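Local coordinates for protein tyrocidine synthase 2 (Brevibacillus parabrevis, PDB 6TA8) that belongs to the nonribosomal peptide synthetases, large modular enzymes, and is represented here by a domain of the condensation-domain family, at residues 273-283 against 340-351. Numbering follows the deposited sequence.
Sequences YHTEMNDLLLT and PYQIKQTKENLR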
ATOM      1  N   TYR A 273     -25.980  -9.898  -1.964  1.00 98.58           N
ATOM      2  CA  TYR A 273     -26.126  -8.478  -1.680  1.00 94.93           C
ATOM      3  C   TYR A 273     -25.513  -7.611  -2.770  1.00 95.42           C
ATOM      4  O   TYR A 273     -25.612  -6.382  -2.695  1.00 94.36           O
ATOM      5  CB  TYR A 273     -25.485  -8.137  -0.328  1.00 88.34           C
ATOM      6  CG  TYR A 273     -26.208  -8.706   0.872  1.00 85.28           C
ATOM      7  CD1 TYR A 273     -25.941  -9.992   1.322  1.00 83.56           C
ATOM      8  CD2 TYR A 273     -27.150  -7.952   1.561  1.00 84.41           C
ATOM      9  CE1 TYR A 273     -26.598 -10.514   2.420  1.00 79.33           C
ATOM     10  CE2 TYR A 273     -27.811  -8.466   2.660  1.00 85.95           C
ATOM     11  CZ  TYR A 273     -27.531  -9.747   3.086  1.00 84.42           C
ATOM     12  OH  TYR A 273     -28.187 -10.263   4.180  1.00 88.02           O
ATOM     13  N   HIS A 274     -24.902  -8.225  -3.780  1.00 94.98           N
ATOM     14  CA  HIS A 274     -24.143  -7.543  -4.829  1.00 94.78           C
ATOM     15  C   HIS A 274     -23.215  -6.488  -4.231  1.00 91.53           C
ATOM     16  O   HIS A 274     -23.299  -5.293  -4.516  1.00 90.85           O
ATOM     17  CB  HIS A 274     -25.067  -6.951  -5.889  1.00 94.14           C
ATOM     18  CG  HIS A 274     -25.084  -7.734  -7.166  1.00 99.92           C
ATOM     19  ND1 HIS A 274     -24.041  -7.707  -8.067  1.00100.09           N
ATOM     20  CD2 HIS A 274     -26.005  -8.581  -7.683  1.00102.22           C
ATOM     21  CE1 HIS A 274     -24.323  -8.497  -9.089  1.00102.19           C
ATOM     22  NE2 HIS A 274     -25.509  -9.039  -8.880  1.00100.35           N
ATOM     23  N   THR A 275     -22.319  -6.971  -3.377  1.00 89.40           N
ATOM     24  CA  THR A 275     -21.320  -6.149  -2.720  1.00 81.86           C
ATOM     25  C   THR A 275     -19.986  -6.276  -3.445  1.00 72.24           C
ATOM     26  O   THR A 275     -19.868  -6.919  -4.492  1.00 80.37           O
ATOM     27  CB  THR A 275     -21.171  -6.557  -1.251  1.00 77.48           C
ATOM     28  OG1 THR A 275     -20.929  -7.968  -1.171  1.00 75.84           O
ATOM     29  CG2 THR A 275     -22.430  -6.219  -0.472  1.00 77.37           C
ATOM     30  N   GLU A 276     -18.967  -5.647  -2.878  1.00 66.54           N
ATOM     31  CA  GLU A 276     -17.588  -5.835  -3.290  1.00 68.76           C
ATOM     32  C   GLU A 276     -16.786  -6.317  -2.086  1.00 68.02           C
ATOM     33  O   GLU A 276     -17.325  -6.514  -0.994  1.00 60.06           O
ATOM     34  CB  GLU A 276     -17.010  -4.544  -3.881  1.00 67.60           C
ATOM     35  CG  GLU A 276     -17.885  -3.898  -4.955  1.00 74.57           C
ATOM     36  CD  GLU A 276     -17.833  -4.622  -6.294  1.00 87.62           C
ATOM     37  OE1 GLU A 276     -17.237  -5.717  -6.372  1.00 87.75           O
ATOM     38  OE2 GLU A 276     -18.395  -4.089  -7.275  1.00 79.92           O
ATOM     39  N   MET A 277     -15.482  -6.511  -2.294  1.00 68.38           N
ATOM     40  CA  MET A 277     -14.645  -7.062  -1.232  1.00 57.99           C
ATOM     41  C   MET A 277     -14.596  -6.139  -0.022  1.00 53.10           C
ATOM     42  O   MET A 277     -14.672  -6.600   1.123  1.00 53.59           O
ATOM     43  CB  MET A 277     -13.236  -7.326  -1.757  1.00 61.34           C
ATOM     44  CG  MET A 277     -12.285  -7.840  -0.696  1.00 63.92           C
ATOM     45  SD  MET A 277     -12.671  -9.526  -0.198  1.00 69.14           S
ATOM     46  CE  MET A 277     -12.462 -10.381  -1.756  1.00 70.34           C
ATOM     47  N   ASN A 278     -14.473  -4.831  -0.253  1.00 59.79           N
ATOM     48  CA  ASN A 278     -14.325  -3.888   0.849  1.00 59.54           C
ATOM     49  C   ASN A 278     -15.578  -3.789   1.711  1.00 59.25           C
ATOM     50  O   ASN A 278     -15.481  -3.376   2.871  1.00 57.10           O
ATOM     51  CB  ASN A 278     -13.952  -2.507   0.309  1.00 59.32           C
ATOM     52  CG  ASN A 278     -12.456  -2.343   0.115  1.00 62.52           C
ATOM     53  OD1 ASN A 278     -11.670  -2.604   1.025  1.00 55.80           O
ATOM     54  ND2 ASN A 278     -12.055  -1.913  -1.076  1.00 61.89           N
ATOM     55  N   ASP A 279     -16.744  -4.159   1.179  1.00 59.26           N
ATOM     56  CA  ASP A 279     -17.972  -4.081   1.964  1.00 54.35           C
ATOM     57  C   ASP A 279     -17.995  -5.141   3.059  1.00 57.40           C
ATOM     58  O   ASP A 279     -18.301  -4.844   4.220  1.00 54.00           O
ATOM     59  CB  ASP A 279     -19.191  -4.226   1.051  1.00 62.40           C
ATOM     60  CG  ASP A 279     -19.381  -3.032   0.136  1.00 68.84           C
ATOM     61  OD1 ASP A 279     -18.967  -1.917   0.517  1.00 63.74           O
ATOM     62  OD2 ASP A 279     -19.948  -3.208  -0.964  1.00 70.38           O
ATOM     63  N   LEU A 280     -17.673  -6.387   2.708  1.00 53.53           N
ATOM     64  CA  LEU A 280     -17.742  -7.478   3.675  1.00 53.19           C
ATOM     65  C   LEU A 280     -16.593  -7.424   4.675  1.00 57.89           C
ATOM     66  O   LEU A 280     -16.776  -7.763   5.850  1.00 59.71           O
ATOM     67  CB  LEU A 280     -17.751  -8.821   2.946  1.00 59.21           C
ATOM     68  CG  LEU A 280     -18.821  -8.982   1.864  1.00 60.10           C
ATOM     69  CD1 LEU A 280     -18.702 -10.338   1.186  1.00 68.78           C
ATOM     70  CD2 LEU A 280     -20.211  -8.791   2.452  1.00 52.76           C
ATOM     71  N   LEU A 281     -15.406  -7.002   4.233  1.00 56.99           N
ATOM     72  CA  LEU A 281     -14.259  -6.956   5.134  1.00 51.37           C
ATOM     73  C   LEU A 281     -14.400  -5.854   6.175  1.00 54.89           C
ATOM     74  O   LEU A 281     -13.934  -6.014   7.309  1.00 52.26           O
ATOM     75  CB  LEU A 281     -12.969  -6.766   4.335  1.00 54.70           C
ATOM     76  CG  LEU A 281     -12.515  -7.958   3.491  1.00 56.41           C
ATOM     77  CD1 LEU A 281     -11.168  -7.674   2.847  1.00 55.56           C
ATOM     78  CD2 LEU A 281     -12.455  -9.222   4.333  1.00 55.85           C
ATOM     79  N   LEU A 282     -15.030  -4.734   5.815  1.00 51.57           N
ATOM     80  CA  LEU A 282     -15.209  -3.648   6.773  1.00 53.71           C
ATOM     81  C   LEU A 282     -16.391  -3.892   7.702  1.00 57.92           C
ATOM     82  O   LEU A 282     -16.393  -3.400   8.836  1.00 55.69           O
ATOM     83  CB  LEU A 282     -15.382  -2.317   6.038  1.00 53.51           C
ATOM     84  CG  LEU A 282     -14.120  -1.740   5.392  1.00 53.04           C
ATOM     85  CD1 LEU A 282     -14.400  -0.368   4.794  1.00 52.09           C
ATOM     86  CD2 LEU A 282     -12.984  -1.669   6.400  1.00 45.22           C
ATOM     87  N   THR A 283     -17.396  -4.641   7.244  1.00 58.64           N
ATOM     88  CA  THR A 283     -18.523  -4.978   8.109  1.00 59.28           C
ATOM     89  C   THR A 283     -18.083  -5.896   9.241  1.00 52.42           C
ATOM     90  O   THR A 283     -18.387  -5.645  10.413  1.00 51.91           O
ATOM     91  CB  THR A 283     -19.639  -5.628   7.290  1.00 59.05           C
ATOM     92  OG1 THR A 283     -20.045  -4.738   6.243  1.00 58.19           O
ATOM     93  CG2 THR A 283     -20.836  -5.942   8.174  1.00 54.87           C
ATOM     94  N   PRO A 340     -28.041  -8.803   8.002  1.00 79.48           N
ATOM     95  CA  PRO A 340     -28.528  -8.204   6.747  1.00 78.05           C
ATOM     96  C   PRO A 340     -28.591  -6.686   6.799  1.00 77.89           C
ATOM     97  O   PRO A 340     -28.121  -6.014   5.873  1.00 74.92           O
ATOM     98  CB  PRO A 340     -29.914  -8.838   6.581  1.00 82.29           C
ATOM     99  CG  PRO A 340     -29.785 -10.158   7.224  1.00 79.02           C
ATOM    100  CD  PRO A 340     -28.872  -9.956   8.401  1.00 79.87           C
ATOM    101  N   TYR A 341     -29.151  -6.124   7.872  1.00 78.49           N
ATOM    102  CA  TYR A 341     -29.175  -4.673   8.017  1.00 76.98           C
ATOM    103  C   TYR A 341     -27.775  -4.107   8.226  1.00 72.77           C
ATOM    104  O   TYR A 341     -27.514  -2.955   7.864  1.00 70.95           O
ATOM    105  CB  TYR A 341     -30.097  -4.283   9.174  1.00 77.36           C
ATOM    106  CG  TYR A 341     -29.970  -2.848   9.636  1.00 77.10           C
ATOM    107  CD1 TYR A 341     -30.531  -1.809   8.905  1.00 77.71           C
ATOM    108  CD2 TYR A 341     -29.300  -2.534  10.812  1.00 81.76           C
ATOM    109  CE1 TYR A 341     -30.420  -0.497   9.328  1.00 80.85           C
ATOM    110  CE2 TYR A 341     -29.186  -1.226  11.243  1.00 80.85           C
ATOM    111  CZ  TYR A 341     -29.747  -0.213  10.498  1.00 77.32           C
ATOM    112  OH  TYR A 341     -29.636   1.092  10.922  1.00 79.67           O
ATOM    113  N   GLN A 342     -26.861  -4.904   8.789  1.00 70.70           N
ATOM    114  CA  GLN A 342     -25.503  -4.425   9.024  1.00 66.57           C
ATOM    115  C   GLN A 342     -24.718  -4.320   7.723  1.00 65.11           C
ATOM    116  O   GLN A 342     -24.022  -3.325   7.489  1.00 63.89           O
ATOM    117  CB  GLN A 342     -24.785  -5.349  10.007  1.00 67.45           C
ATOM    118  CG  GLN A 342     -23.474  -4.793  10.536  1.00 60.48           C
ATOM    119  CD  GLN A 342     -23.680  -3.703  11.567  1.00 62.35           C
ATOM    120  OE1 GLN A 342     -24.652  -3.722  12.319  1.00 61.24           O
ATOM    121  NE2 GLN A 342     -22.762  -2.743  11.607  1.00 62.79           N
ATOM    122  N   ILE A 343     -24.811  -5.340   6.866  1.00 62.03           N
ATOM    123  CA  ILE A 343     -24.092  -5.311   5.595  1.00 64.22           C
ATOM    124  C   ILE A 343     -24.641  -4.212   4.694  1.00 66.74           C
ATOM    125  O   ILE A 343     -23.878  -3.468   4.068  1.00 68.55           O
ATOM    126  CB  ILE A 343     -24.154  -6.690   4.913  1.00 60.82           C
ATOM    127  CG1 ILE A 343     -23.575  -7.764   5.834  1.00 64.30           C
ATOM    128  CG2 ILE A 343     -23.402  -6.667   3.590  1.00 62.40           C
ATOM    129  CD1 ILE A 343     -23.761  -9.172   5.318  1.00 70.83           C
ATOM    130  N   LYS A 344     -25.968  -4.087   4.612  1.00 63.87           N
ATOM    131  CA  LYS A 344     -26.553  -3.010   3.819  1.00 68.33           C
ATOM    132  C   LYS A 344     -26.196  -1.640   4.384  1.00 61.45           C
ATOM    133  O   LYS A 344     -26.085  -0.669   3.628  1.00 61.92           O
ATOM    134  CB  LYS A 344     -28.069  -3.169   3.743  1.00 72.69           C
ATOM    135  CG  LYS A 344     -28.533  -4.500   3.173  1.00 80.01           C
ATOM    136  CD  LYS A 344     -30.048  -4.581   3.154  1.00 85.79           C
ATOM    137  CE  LYS A 344     -30.523  -5.827   2.431  1.00 86.80           C
ATOM    138  NZ  LYS A 344     -31.904  -5.668   1.903  1.00 82.94           N
ATOM    139  N   GLN A 345     -26.013  -1.543   5.703  1.00 68.41           N
ATOM    140  CA  GLN A 345     -25.615  -0.274   6.305  1.00 67.30           C
ATOM    141  C   GLN A 345     -24.222   0.133   5.844  1.00 66.60           C
ATOM    142  O   GLN A 345     -23.994   1.285   5.459  1.00 73.82           O
ATOM    143  CB  GLN A 345     -25.671  -0.384   7.828  1.00 64.84           C
ATOM    144  CG  GLN A 345     -24.868   0.674   8.561  1.00 68.60           C
ATOM    145  CD  GLN A 345     -25.703   1.877   8.932  1.00 74.37           C
ATOM    146  OE1 GLN A 345     -26.928   1.794   9.018  1.00 82.44           O
ATOM    147  NE2 GLN A 345     -25.044   3.007   9.158  1.00 75.26           N
ATOM    148  N   THR A 346     -23.275  -0.808   5.868  1.00 66.70           N
ATOM    149  CA  THR A 346     -21.907  -0.493   5.471  1.00 64.14           C
ATOM    150  C   THR A 346     -21.783  -0.369   3.957  1.00 63.01           C
ATOM    151  O   THR A 346     -21.072   0.511   3.459  1.00 60.01           O
ATOM    152  CB  THR A 346     -20.954  -1.561   6.011  1.00 61.05           C
ATOM    153  OG1 THR A 346     -20.908  -1.477   7.440  1.00 59.30           O
ATOM    154  CG2 THR A 346     -19.548  -1.370   5.453  1.00 59.15           C
ATOM    155  N   LYS A 347     -22.473  -1.236   3.211  1.00 62.81           N
ATOM    156  CA  LYS A 347     -22.410  -1.180   1.754  1.00 61.62           C
ATOM    157  C   LYS A 347     -22.875   0.176   1.237  1.00 66.27           C
ATOM    158  O   LYS A 347     -22.222   0.786   0.383  1.00 64.42           O
ATOM    159  CB  LYS A 347     -23.245  -2.313   1.153  1.00 60.31           C
ATOM    160  CG  LYS A 347     -23.946  -1.972  -0.155  1.00 65.60           C
ATOM    161  CD  LYS A 347     -22.992  -1.983  -1.340  1.00 72.19           C
ATOM    162  CE  LYS A 347     -23.754  -1.856  -2.650  1.00 76.30           C
ATOM    163  NZ  LYS A 347     -24.747  -0.744  -2.613  1.00 68.64           N
ATOM    164  N   GLU A 348     -24.003   0.670   1.751  1.00 63.81           N
ATOM    165  CA  GLU A 348     -24.479   1.990   1.362  1.00 66.96           C
ATOM    166  C   GLU A 348     -23.695   3.110   2.029  1.00 64.61           C
ATOM    167  O   GLU A 348     -23.759   4.254   1.565  1.00 63.63           O
ATOM    168  CB  GLU A 348     -25.969   2.133   1.685  1.00 61.21           C
ATOM    169  CG  GLU A 348     -26.851   1.083   1.024  1.00 65.53           C
ATOM    170  CD  GLU A 348     -26.718   1.067  -0.489  1.00 68.88           C
ATOM    171  OE1 GLU A 348     -26.546   2.152  -1.086  1.00 63.91           O
ATOM    172  OE2 GLU A 348     -26.786  -0.031  -1.082  1.00 68.44           O
ATOM    173  N   ASN A 349     -22.959   2.810   3.102  1.00 62.44           N
ATOM    174  CA  ASN A 349     -22.114   3.822   3.726  1.00 60.14           C
ATOM    175  C   ASN A 349     -20.964   4.219   2.809  1.00 56.08           C
ATOM    176  O   ASN A 349     -20.635   5.405   2.692  1.00 56.66           O
ATOM    177  CB  ASN A 349     -21.587   3.304   5.066  1.00 59.74           C
ATOM    178  CG  ASN A 349     -20.549   4.219   5.684  1.00 56.30           C
ATOM    179  OD1 ASN A 349     -20.633   5.441   5.570  1.00 70.04           O
ATOM    180  ND2 ASN A 349     -19.562   3.629   6.346  1.00 55.51           N
ATOM    181  N   LEU A 350     -20.348   3.240   2.141  1.00 58.06           N
ATOM    182  CA  LEU A 350     -19.219   3.529   1.265  1.00 52.41           C
ATOM    183  C   LEU A 350     -19.663   4.076  -0.087  1.00 52.02           C
ATOM    184  O   LEU A 350     -18.910   4.820  -0.724  1.00 52.51           O
ATOM    185  CB  LEU A 350     -18.367   2.273   1.078  1.00 47.82           C
ATOM    186  CG  LEU A 350     -17.696   1.751   2.351  1.00 58.73           C
ATOM    187  CD1 LEU A 350     -17.227   0.318   2.171  1.00 60.05           C
ATOM    188  CD2 LEU A 350     -16.538   2.647   2.763  1.00 49.41           C
ATOM    189  N   ARG A 351     -20.868   3.722  -0.542  1.00 55.89           N
ATOM    190  CA  ARG A 351     -21.385   4.307  -1.775  1.00 55.09           C
ATOM    191  C   ARG A 351     -21.627   5.804  -1.624  1.00 53.57           C
ATOM    192  O   ARG A 351     -21.524   6.550  -2.604  1.00 60.14           O
ATOM    193  CB  ARG A 351     -22.672   3.601  -2.197  1.00 58.75           C
ATOM    194  CG  ARG A 351     -22.509   2.116  -2.483  1.00 62.27           C
ATOM    195  CD  ARG A 351     -21.699   1.874  -3.743  1.00 64.89           C
ATOM    196  NE  ARG A 351     -21.621   0.453  -4.071  1.00 69.26           N
ATOM    197  CZ  ARG A 351     -20.547  -0.302  -3.871  1.00 74.23           C
ATOM    198  NH1 ARG A 351     -19.450   0.226  -3.346  1.00 73.99           N
ATOM    199  NH2 ARG A 351     -20.568  -1.587  -4.199  1.00 78.35           N
TER
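The ring of Tyr273 lies against helix 340-351, with Ile343 on one face and Lys344 at its edge. Ile343 CD1 sits above the rim of that face. The extended Lys344 chain runs past the ring edge, nearly perpendicular to the Tyr273 side chain, and its CE comes within 3.8 Å of Tyr273 CE2. Tyr273 OH reaches Pro340 CB at 3.3 Å, but its hydrogen bond goes to His465 of helix 445-466. The guanidinium of Arg351 has Lys347 CD over the rim of one face and Glu276 CG at its edge.

Helix 277-283 crosses helix 340-351 at 125°, with the axes 9.0 Å apart. Asp279 is the knob, set among Thr346, Lys347, Leu350 and Arg351. With CG beside its own backbone N (chi1 -69°), its carboxylate accepts a bond from Glu276 N, the N-cap residue, to OD2 at 3.3 Å. That bond arrives from above the carboxylate plane. Asp279 OD1 touches Leu350 CD1. Asp279 OD2 and Arg351 NH2, 3.7 Å apart, form a long salt bridge; the oxygen stands well off the guanidinium plane, so charge alone attracts.

Further along, Thr283 turns its OG1 back to Asp279 O, 2.7 Å away, and its CG2 toward Gln342 CG and Ile343 CG1. Leu280 CD2 packs on Ile343 CG2, and Leu282 meets Leu350 through their CD1 methyls.

The contact joins helices 277-293 and 339-351 within a condensation-family domain. No hydrogen bond crosses it; van der Waals packing, partly oxygen against aliphatic carbon, and one long salt bridge hold it. The buried Asp279 carboxylate is bonded within its own segment, and Arg351 probably steadies its negative charge.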